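Local coordinates for aminotransferase (Streptomyces pactum, PDB 4ZM4), which is a class-III aminotransferase-type protein of the pyridoxal-phosphate-dependent fold type I superfamily, assembled from two chains and holding pyridoxal-5'-phosphate, at residues B[38-43]-B[405-410]; B[101-106]-B[319-324]; B[409-414]-B[436-441]. The protein carries 1 engineered substitution. All blocks are in the same frame, centred on the assembly; numbering follows the deposited sequence.

Interaction 1: B[38-43]-B[405-410]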
# COMPACT_ATOMS: atom_id res chain seq x y z
N VAL B 38 -15.65 -16.09 -2.92
CA VAL B 38 -15.79 -17.37 -2.22
C VAL B 38 -17.27 -17.57 -1.84
O VAL B 38 -17.61 -17.68 -0.66
CB VAL B 38 -14.90 -17.46 -0.98
CG1 VAL B 38 -14.72 -18.90 -0.52
CG2 VAL B 38 -13.55 -16.83 -1.24
N PRO B 39 -18.16 -17.60 -2.85
CA PRO B 39 -19.59 -17.78 -2.55
C PRO B 39 -19.91 -19.13 -1.89
O PRO B 39 -20.92 -19.23 -1.20
CB PRO B 39 -20.25 -17.66 -3.92
CG PRO B 39 -19.17 -18.01 -4.90
CD PRO B 39 -17.89 -17.53 -4.29
N LEU B 40 -19.09 -20.15 -2.14
CA LEU B 40 -19.07 -21.34 -1.31
C LEU B 40 -17.92 -21.13 -0.35
O LEU B 40 -16.75 -21.14 -0.74
CB LEU B 40 -18.86 -22.61 -2.13
CG LEU B 40 -18.91 -23.90 -1.28
CD1 LEU B 40 -20.34 -24.20 -0.84
CD2 LEU B 40 -18.31 -25.10 -2.02
N PRO B 41 -18.22 -20.90 0.92
CA PRO B 41 -17.17 -20.45 1.84
C PRO B 41 -15.95 -21.33 1.88
O PRO B 41 -16.07 -22.57 1.86
CB PRO B 41 -17.87 -20.44 3.20
CG PRO B 41 -19.30 -20.18 2.86
CD PRO B 41 -19.56 -20.82 1.52
N LEU B 42 -14.78 -20.69 1.98
CA LEU B 42 -13.49 -21.33 2.13
C LEU B 42 -12.64 -20.42 2.96
O LEU B 42 -12.39 -19.28 2.56
CB LEU B 42 -12.85 -21.53 0.76
CG LEU B 42 -11.64 -22.47 0.65
CD1 LEU B 42 -11.16 -22.48 -0.78
CD2 LEU B 42 -10.48 -22.09 1.57
N VAL B 43 -12.21 -20.88 4.14
CA VAL B 43 -11.32 -20.13 4.97
C VAL B 43 -10.00 -20.88 5.06
O VAL B 43 -9.97 -22.06 5.40
CB VAL B 43 -11.88 -19.91 6.39
CG1 VAL B 43 -10.93 -19.06 7.21
CG2 VAL B 43 -13.24 -19.24 6.33
N LEU B 405 -18.79 -26.32 -7.94
CA LEU B 405 -18.65 -27.77 -8.10
C LEU B 405 -17.19 -28.16 -8.06
O LEU B 405 -16.82 -29.15 -7.43
CB LEU B 405 -19.33 -28.23 -9.39
CG LEU B 405 -20.87 -28.24 -9.37
CD1 LEU B 405 -21.46 -28.23 -10.77
CD2 LEU B 405 -21.38 -29.43 -8.56
N ALA B 406 -16.37 -27.39 -8.76
CA ALA B 406 -14.91 -27.63 -8.80
C ALA B 406 -14.31 -27.48 -7.42
O ALA B 406 -13.51 -28.30 -7.01
CB ALA B 406 -14.24 -26.66 -9.77
N GLN B 407 -14.74 -26.46 -6.69
CA GLN B 407 -14.24 -26.21 -5.34
C GLN B 407 -14.51 -27.40 -4.43
O GLN B 407 -13.63 -27.82 -3.69
CB GLN B 407 -14.85 -24.95 -4.75
CG GLN B 407 -14.21 -24.51 -3.43
CD GLN B 407 -14.73 -23.16 -2.94
OE1 GLN B 407 -14.71 -22.16 -3.68
NE2 GLN B 407 -15.19 -23.12 -1.69
N LYS B 408 -15.72 -27.96 -4.53
CA LYS B 408 -16.04 -29.19 -3.82
C LYS B 408 -15.19 -30.35 -4.24
O LYS B 408 -14.87 -31.20 -3.41
CB LYS B 408 -17.50 -29.59 -4.03
CG LYS B 408 -18.47 -28.70 -3.30
CD LYS B 408 -19.86 -29.07 -3.75
CE LYS B 408 -20.91 -28.45 -2.86
NZ LYS B 408 -22.08 -29.37 -2.85
N GLU B 409 -14.86 -30.45 -5.53
CA GLU B 409 -13.93 -31.48 -5.99
C GLU B 409 -12.47 -31.21 -5.60
O GLU B 409 -11.60 -32.01 -5.90
CB GLU B 409 -14.03 -31.65 -7.51
CG GLU B 409 -15.38 -32.11 -8.03
CD GLU B 409 -15.80 -33.48 -7.50
OE1 GLU B 409 -14.93 -34.29 -7.13
OE2 GLU B 409 -17.01 -33.77 -7.53
N GLY B 410 -12.20 -30.08 -4.95
CA GLY B 410 -10.85 -29.77 -4.47
C GLY B 410 -10.00 -28.95 -5.41
O GLY B 410 -8.77 -29.04 -5.39
O HOH W 1 -14.96 -24.91 0.64
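Gln407 leaves helix 396-408 with CG opposite its backbone N (chi1 -171°) and runs on fully extended (chi2 173°), which carries its terminal amide across to the loop that holds Leu40. There Gln407 NE2 donates to Leu40 O at 2.7 Å, with an N-H...O angle of 156°. The oxygen lies close to the amide plane of Gln407, whereas the donor stands above the Leu40 carbonyl plane. The second N-H of the amide also has a partner: a water accepts from Gln407 NE2 at 2.9 Å and itself donates to Pro41 O at 2.9 Å, bridging the helix to the next carbonyl of the loop. Hydrocarbon packs around this polar pair. Leu40 CD2 and Leu42 CB, from two different sides, each come within 3.7 Å of Gln407 NE2 and, together with its two bonds, probably restrict the rotation of the amide. On the more exposed flank, Leu40 CD2 rests on Lys408 CG at 3.8 Å, the two side chains crossing nearly at right angles. Gln407 OE1 receives a weak bond from Gln403, one turn back in the helix. The contact ties the loop leading into strand 44-48 to a C-terminal helix, as in the small domain of fold type I enzymes, which draws on both chain ends.

Interaction 2: B[101-106]-B[319-324]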
# COMPACT_ATOMS: atom_id res chain seq x y z
N ALA B 101 20.21 -0.39 -3.50
CA ALA B 101 20.97 -0.51 -4.76
C ALA B 101 20.84 -1.89 -5.43
O ALA B 101 20.80 -2.00 -6.66
CB ALA B 101 22.45 -0.16 -4.55
N ARG B 102 20.79 -2.94 -4.61
CA ARG B 102 20.68 -4.31 -5.14
C ARG B 102 19.29 -4.55 -5.73
O ARG B 102 19.18 -5.09 -6.83
CB ARG B 102 20.99 -5.33 -4.06
CG ARG B 102 22.36 -5.19 -3.41
CD ARG B 102 23.18 -6.49 -3.54
NE ARG B 102 23.07 -7.09 -4.88
CZ ARG B 102 22.44 -8.24 -5.23
NH1 ARG B 102 21.84 -9.04 -4.36
NH2 ARG B 102 22.43 -8.58 -6.52
N ALA B 103 18.24 -4.09 -5.04
CA ALA B 103 16.89 -4.18 -5.61
C ALA B 103 16.78 -3.40 -6.89
O ALA B 103 16.33 -3.92 -7.91
CB ALA B 103 15.87 -3.71 -4.61
N GLY B 104 17.24 -2.15 -6.87
CA GLY B 104 17.18 -1.30 -8.05
C GLY B 104 17.91 -1.93 -9.22
O GLY B 104 17.38 -2.00 -10.33
N ALA B 105 19.12 -2.43 -8.96
CA ALA B 105 19.99 -2.99 -10.04
C ALA B 105 19.41 -4.25 -10.65
O ALA B 105 19.40 -4.41 -11.88
CB ALA B 105 21.39 -3.25 -9.52
N LEU B 106 18.88 -5.13 -9.81
CA LEU B 106 18.14 -6.29 -10.33
C LEU B 106 16.98 -5.92 -11.25
O LEU B 106 16.79 -6.54 -12.30
CB LEU B 106 17.66 -7.19 -9.18
CG LEU B 106 18.81 -8.12 -8.75
CD1 LEU B 106 18.62 -8.69 -7.35
CD2 LEU B 106 18.97 -9.23 -9.79
N ARG B 319 14.42 -6.84 0.51
CA ARG B 319 15.01 -8.18 0.62
C ARG B 319 14.20 -9.19 -0.22
O ARG B 319 14.76 -10.06 -0.90
CB ARG B 319 15.09 -8.61 2.09
CG ARG B 319 15.94 -9.85 2.35
CD ARG B 319 17.43 -9.61 2.08
NE ARG B 319 18.17 -10.85 2.25
CZ ARG B 319 18.66 -11.29 3.40
NH1 ARG B 319 18.52 -10.59 4.52
NH2 ARG B 319 19.28 -12.44 3.44
N ALA B 320 12.87 -9.10 -0.15
CA ALA B 320 12.03 -9.99 -0.94
C ALA B 320 12.27 -9.79 -2.45
O ALA B 320 12.29 -10.75 -3.20
CB ALA B 320 10.56 -9.79 -0.58
N VAL B 321 12.42 -8.54 -2.88
CA VAL B 321 12.66 -8.27 -4.30
C VAL B 321 13.99 -8.88 -4.69
O VAL B 321 14.09 -9.55 -5.72
CB VAL B 321 12.63 -6.75 -4.63
CG1 VAL B 321 13.11 -6.46 -6.04
CG2 VAL B 321 11.23 -6.18 -4.46
N VAL B 322 15.01 -8.68 -3.86
CA VAL B 322 16.35 -9.22 -4.14
C VAL B 322 16.37 -10.74 -4.21
O VAL B 322 16.95 -11.33 -5.13
CB VAL B 322 17.36 -8.71 -3.09
CG1 VAL B 322 18.66 -9.53 -3.12
CG2 VAL B 322 17.64 -7.22 -3.30
N ALA B 323 15.74 -11.38 -3.25
CA ALA B 323 15.67 -12.85 -3.25
C ALA B 323 14.86 -13.38 -4.44
O ALA B 323 15.26 -14.36 -5.08
CB ALA B 323 15.07 -13.36 -1.94
N MET B 324 13.75 -12.72 -4.77
CA MET B 324 12.84 -13.24 -5.79
C MET B 324 13.42 -13.01 -7.15
O MET B 324 13.48 -13.93 -7.97
CB MET B 324 11.48 -12.57 -5.68
CG MET B 324 10.42 -13.13 -6.61
SD MET B 324 10.03 -14.88 -6.37
CE MET B 324 8.50 -15.00 -7.31
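Val322 meets three residues of helix 98-110 at once, and its two methyls divide the work. Val322 CG2 reaches the helix backbone, 3.6 Å from Ala103 N, and touches Ala103 CB at 4.1 Å. CG1 faces Arg102, whose NH1 comes to 3.4 Å from Val322 CG1; the arginine chain, bent at both chi2 and chi3, curls back to cross the valine at about a right angle. One turn further on, Leu106 CD1 lies 3.8 Å from Val322 O, and Val321 CG1 adds a looser touch to Ala103 CB at 4.2 Å. The small methyl of Ala103 is consistent with the close approach here: its CA is 5.3 Å from Val322 CA, and the short helix axes approach to 8.7 Å at an angle of 45°. Both helices belong to the large cofactor-binding domain of the fold type I architecture, and helix 315-329 begins just after Gly309, Val310 and Tyr311, which line the pyridoxal-5'-phosphate pocket. Beyond this shell, Val321 also packs on Met281. The far flank of helix 315-329 is held to helix 77-89, where Arg319 forms a salt bridge with Asp85 and Ala323 rests on Ala82. On helix 98-110 itself, Ala101 packs on Ile21 of the second subunit.

Interaction 3: B[409-414]-B[436-441]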
# COMPACT_ATOMS: atom_id res chain seq x y z
N GLU B 409 -14.86 -30.45 -5.53
CA GLU B 409 -13.93 -31.48 -5.99
C GLU B 409 -12.47 -31.21 -5.60
O GLU B 409 -11.60 -32.01 -5.90
CB GLU B 409 -14.03 -31.65 -7.51
CG GLU B 409 -15.38 -32.11 -8.03
CD GLU B 409 -15.80 -33.48 -7.50
OE1 GLU B 409 -14.93 -34.29 -7.13
OE2 GLU B 409 -17.01 -33.77 -7.53
N GLY B 410 -12.20 -30.08 -4.95
CA GLY B 410 -10.85 -29.77 -4.47
C GLY B 410 -10.00 -28.95 -5.41
O GLY B 410 -8.77 -29.04 -5.39
N VAL B 411 -10.64 -28.13 -6.25
CA VAL B 411 -9.93 -27.21 -7.16
C VAL B 411 -10.59 -25.83 -7.02
O VAL B 411 -11.79 -25.69 -7.24
CB VAL B 411 -10.01 -27.69 -8.61
CG1 VAL B 411 -9.42 -26.67 -9.59
CG2 VAL B 411 -9.30 -29.03 -8.76
N TYR B 412 -9.80 -24.81 -6.67
CA TYR B 412 -10.30 -23.45 -6.58
C TYR B 412 -9.83 -22.59 -7.74
O TYR B 412 -8.63 -22.42 -7.95
CB TYR B 412 -9.88 -22.78 -5.27
CG TYR B 412 -10.36 -21.36 -5.17
CD1 TYR B 412 -11.68 -21.07 -4.88
CD2 TYR B 412 -9.50 -20.28 -5.42
CE1 TYR B 412 -12.15 -19.76 -4.81
CE2 TYR B 412 -9.97 -18.97 -5.36
CZ TYR B 412 -11.29 -18.72 -5.05
OH TYR B 412 -11.76 -17.42 -4.97
N PHE B 413 -10.80 -21.99 -8.45
CA PHE B 413 -10.56 -20.83 -9.27
C PHE B 413 -11.63 -19.76 -8.94
O PHE B 413 -12.62 -20.10 -8.34
CB PHE B 413 -10.51 -21.19 -10.76
CG PHE B 413 -11.69 -21.96 -11.25
CD1 PHE B 413 -12.81 -21.30 -11.69
CD2 PHE B 413 -11.70 -23.33 -11.26
CE1 PHE B 413 -13.91 -21.99 -12.13
CE2 PHE B 413 -12.79 -24.04 -11.71
CZ PHE B 413 -13.91 -23.37 -12.16
N HIS B 414 -11.43 -18.51 -9.37
CA HIS B 414 -12.39 -17.42 -9.12
C HIS B 414 -13.70 -17.68 -9.90
O HIS B 414 -13.65 -18.07 -11.06
CB HIS B 414 -11.80 -16.08 -9.52
CG HIS B 414 -12.53 -14.89 -8.99
ND1 HIS B 414 -13.78 -14.51 -9.44
CD2 HIS B 414 -12.17 -13.97 -8.07
CE1 HIS B 414 -14.17 -13.43 -8.80
NE2 HIS B 414 -13.20 -13.06 -7.98
N ALA B 436 -7.71 -31.96 -14.14
CA ALA B 436 -8.52 -32.51 -15.22
C ALA B 436 -9.68 -33.37 -14.70
O ALA B 436 -10.83 -33.15 -15.04
CB ALA B 436 -7.64 -33.34 -16.15
N GLY B 437 -9.34 -34.35 -13.86
CA GLY B 437 -10.31 -35.20 -13.23
C GLY B 437 -11.35 -34.40 -12.49
O GLY B 437 -12.55 -34.64 -12.65
N ALA B 438 -10.89 -33.42 -11.69
CA ALA B 438 -11.81 -32.59 -10.91
C ALA B 438 -12.75 -31.78 -11.81
O ALA B 438 -13.91 -31.63 -11.49
CB ALA B 438 -11.03 -31.70 -9.95
N LEU B 439 -12.25 -31.26 -12.93
CA LEU B 439 -13.07 -30.46 -13.85
C LEU B 439 -14.06 -31.33 -14.60
O LEU B 439 -15.19 -30.90 -14.85
CB LEU B 439 -12.20 -29.64 -14.82
CG LEU B 439 -11.46 -28.46 -14.17
CD1 LEU B 439 -10.40 -27.88 -15.11
CD2 LEU B 439 -12.44 -27.36 -13.76
N GLN B 440 -13.61 -32.51 -15.00
CA GLN B 440 -14.48 -33.53 -15.64
C GLN B 440 -15.68 -33.87 -14.72
O GLN B 440 -16.84 -33.76 -15.13
CB GLN B 440 -13.64 -34.79 -15.94
CG GLN B 440 -14.27 -36.14 -15.69
CD GLN B 440 -15.15 -36.58 -16.82
OE1 GLN B 440 -14.85 -36.32 -17.98
NE2 GLN B 440 -16.25 -37.26 -16.50
N ARG B 441 -15.39 -34.22 -13.47
CA ARG B 441 -16.42 -34.54 -12.50
C ARG B 441 -17.38 -33.37 -12.27
O ARG B 441 -18.60 -33.56 -12.21
CB ARG B 441 -15.78 -35.02 -11.18
CG ARG B 441 -15.76 -36.54 -11.03
CD ARG B 441 -14.52 -37.13 -10.38
NE ARG B 441 -13.92 -36.25 -9.38
CZ ARG B 441 -12.61 -36.08 -9.20
NH1 ARG B 441 -11.72 -36.74 -9.95
NH2 ARG B 441 -12.17 -35.23 -8.27
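Val411 and Ala438 form the tight end of this contact, with Val411 CG2 only 3.4 Å from Ala438 CB. Both side chains are buried and start out toward the opposite segment, and the methyl of Ala438 is shared, since Glu409 CB also touches it at 3.9 Å. Two residues on, just past the strand, buried Phe413 extends the apolar seam: its CG sits in the crowded position between the backbone N and carbonyl carbon (chi1 53°), swinging the ring toward helix 429-444, where Phe413 CE2 meets Leu439 CD2 at 3.9 Å. The methyl approaches the ring obliquely. Trp421 and Ala406 also pack on this ring, and Val349 of helix 334-355 lies against Leu439.

The solvent side is polar and less closely fitted. Arg441, exposed, grips a single oxygen of Glu409 side-on: NE is 3.2 Å and NH2 3.1 Å from Glu409 OE1 in this salt bridge. That oxygen lies in the guanidinium plane, yet the carboxylate and guanidinium planes are 70° apart, unlike a flat two-oxygen pairing. Both nitrogens arrive from one face of the carboxylate, NE from well above its plane and NH2 on the anti side. One guanidinium face is laid over the arginine's own helix, with Gly437 O 3.4 Å above its plane. Arg441 also touches a crystal neighbour, so its pose may partly reflect the lattice.

At the turn between these regions Gly410 closes helix 396-408 with a Schellman motif, its positive phi redirecting the chain into strand 411-412. Backbone bonds from Gly410 and Tyr412 to Ile61 then set that strand beside strand 59-62. The result is a C-terminal helix packed against an edge strand of a four-stranded mixed sheet, consistent with the alpha/beta small domain of fold type I aminotransferases.

Overall arrangement
Interactions 1 and 3 are neighbours, their centres 10 Å apart, and share Glu409 and Gly410: helix 396-408 and strand 411-412 follow each other, the former receiving the 38-43 loop and the latter facing helix 429-444. They also touch directly, as Gln407 OE1 packs on Tyr412 CD1. Interaction 2 lies about 36 Å from either by centres and, in sequence, is nested within the loop that interaction 1 closes. Chemistry follows place: interaction 2 is a buried, chiefly apolar helix pair, interaction 3 combines a buried apolar seam with a surface salt bridge, and interaction 1, only partly buried, relies on an amide and a water. All three touch the second subunit, interaction 3 through Tyr412.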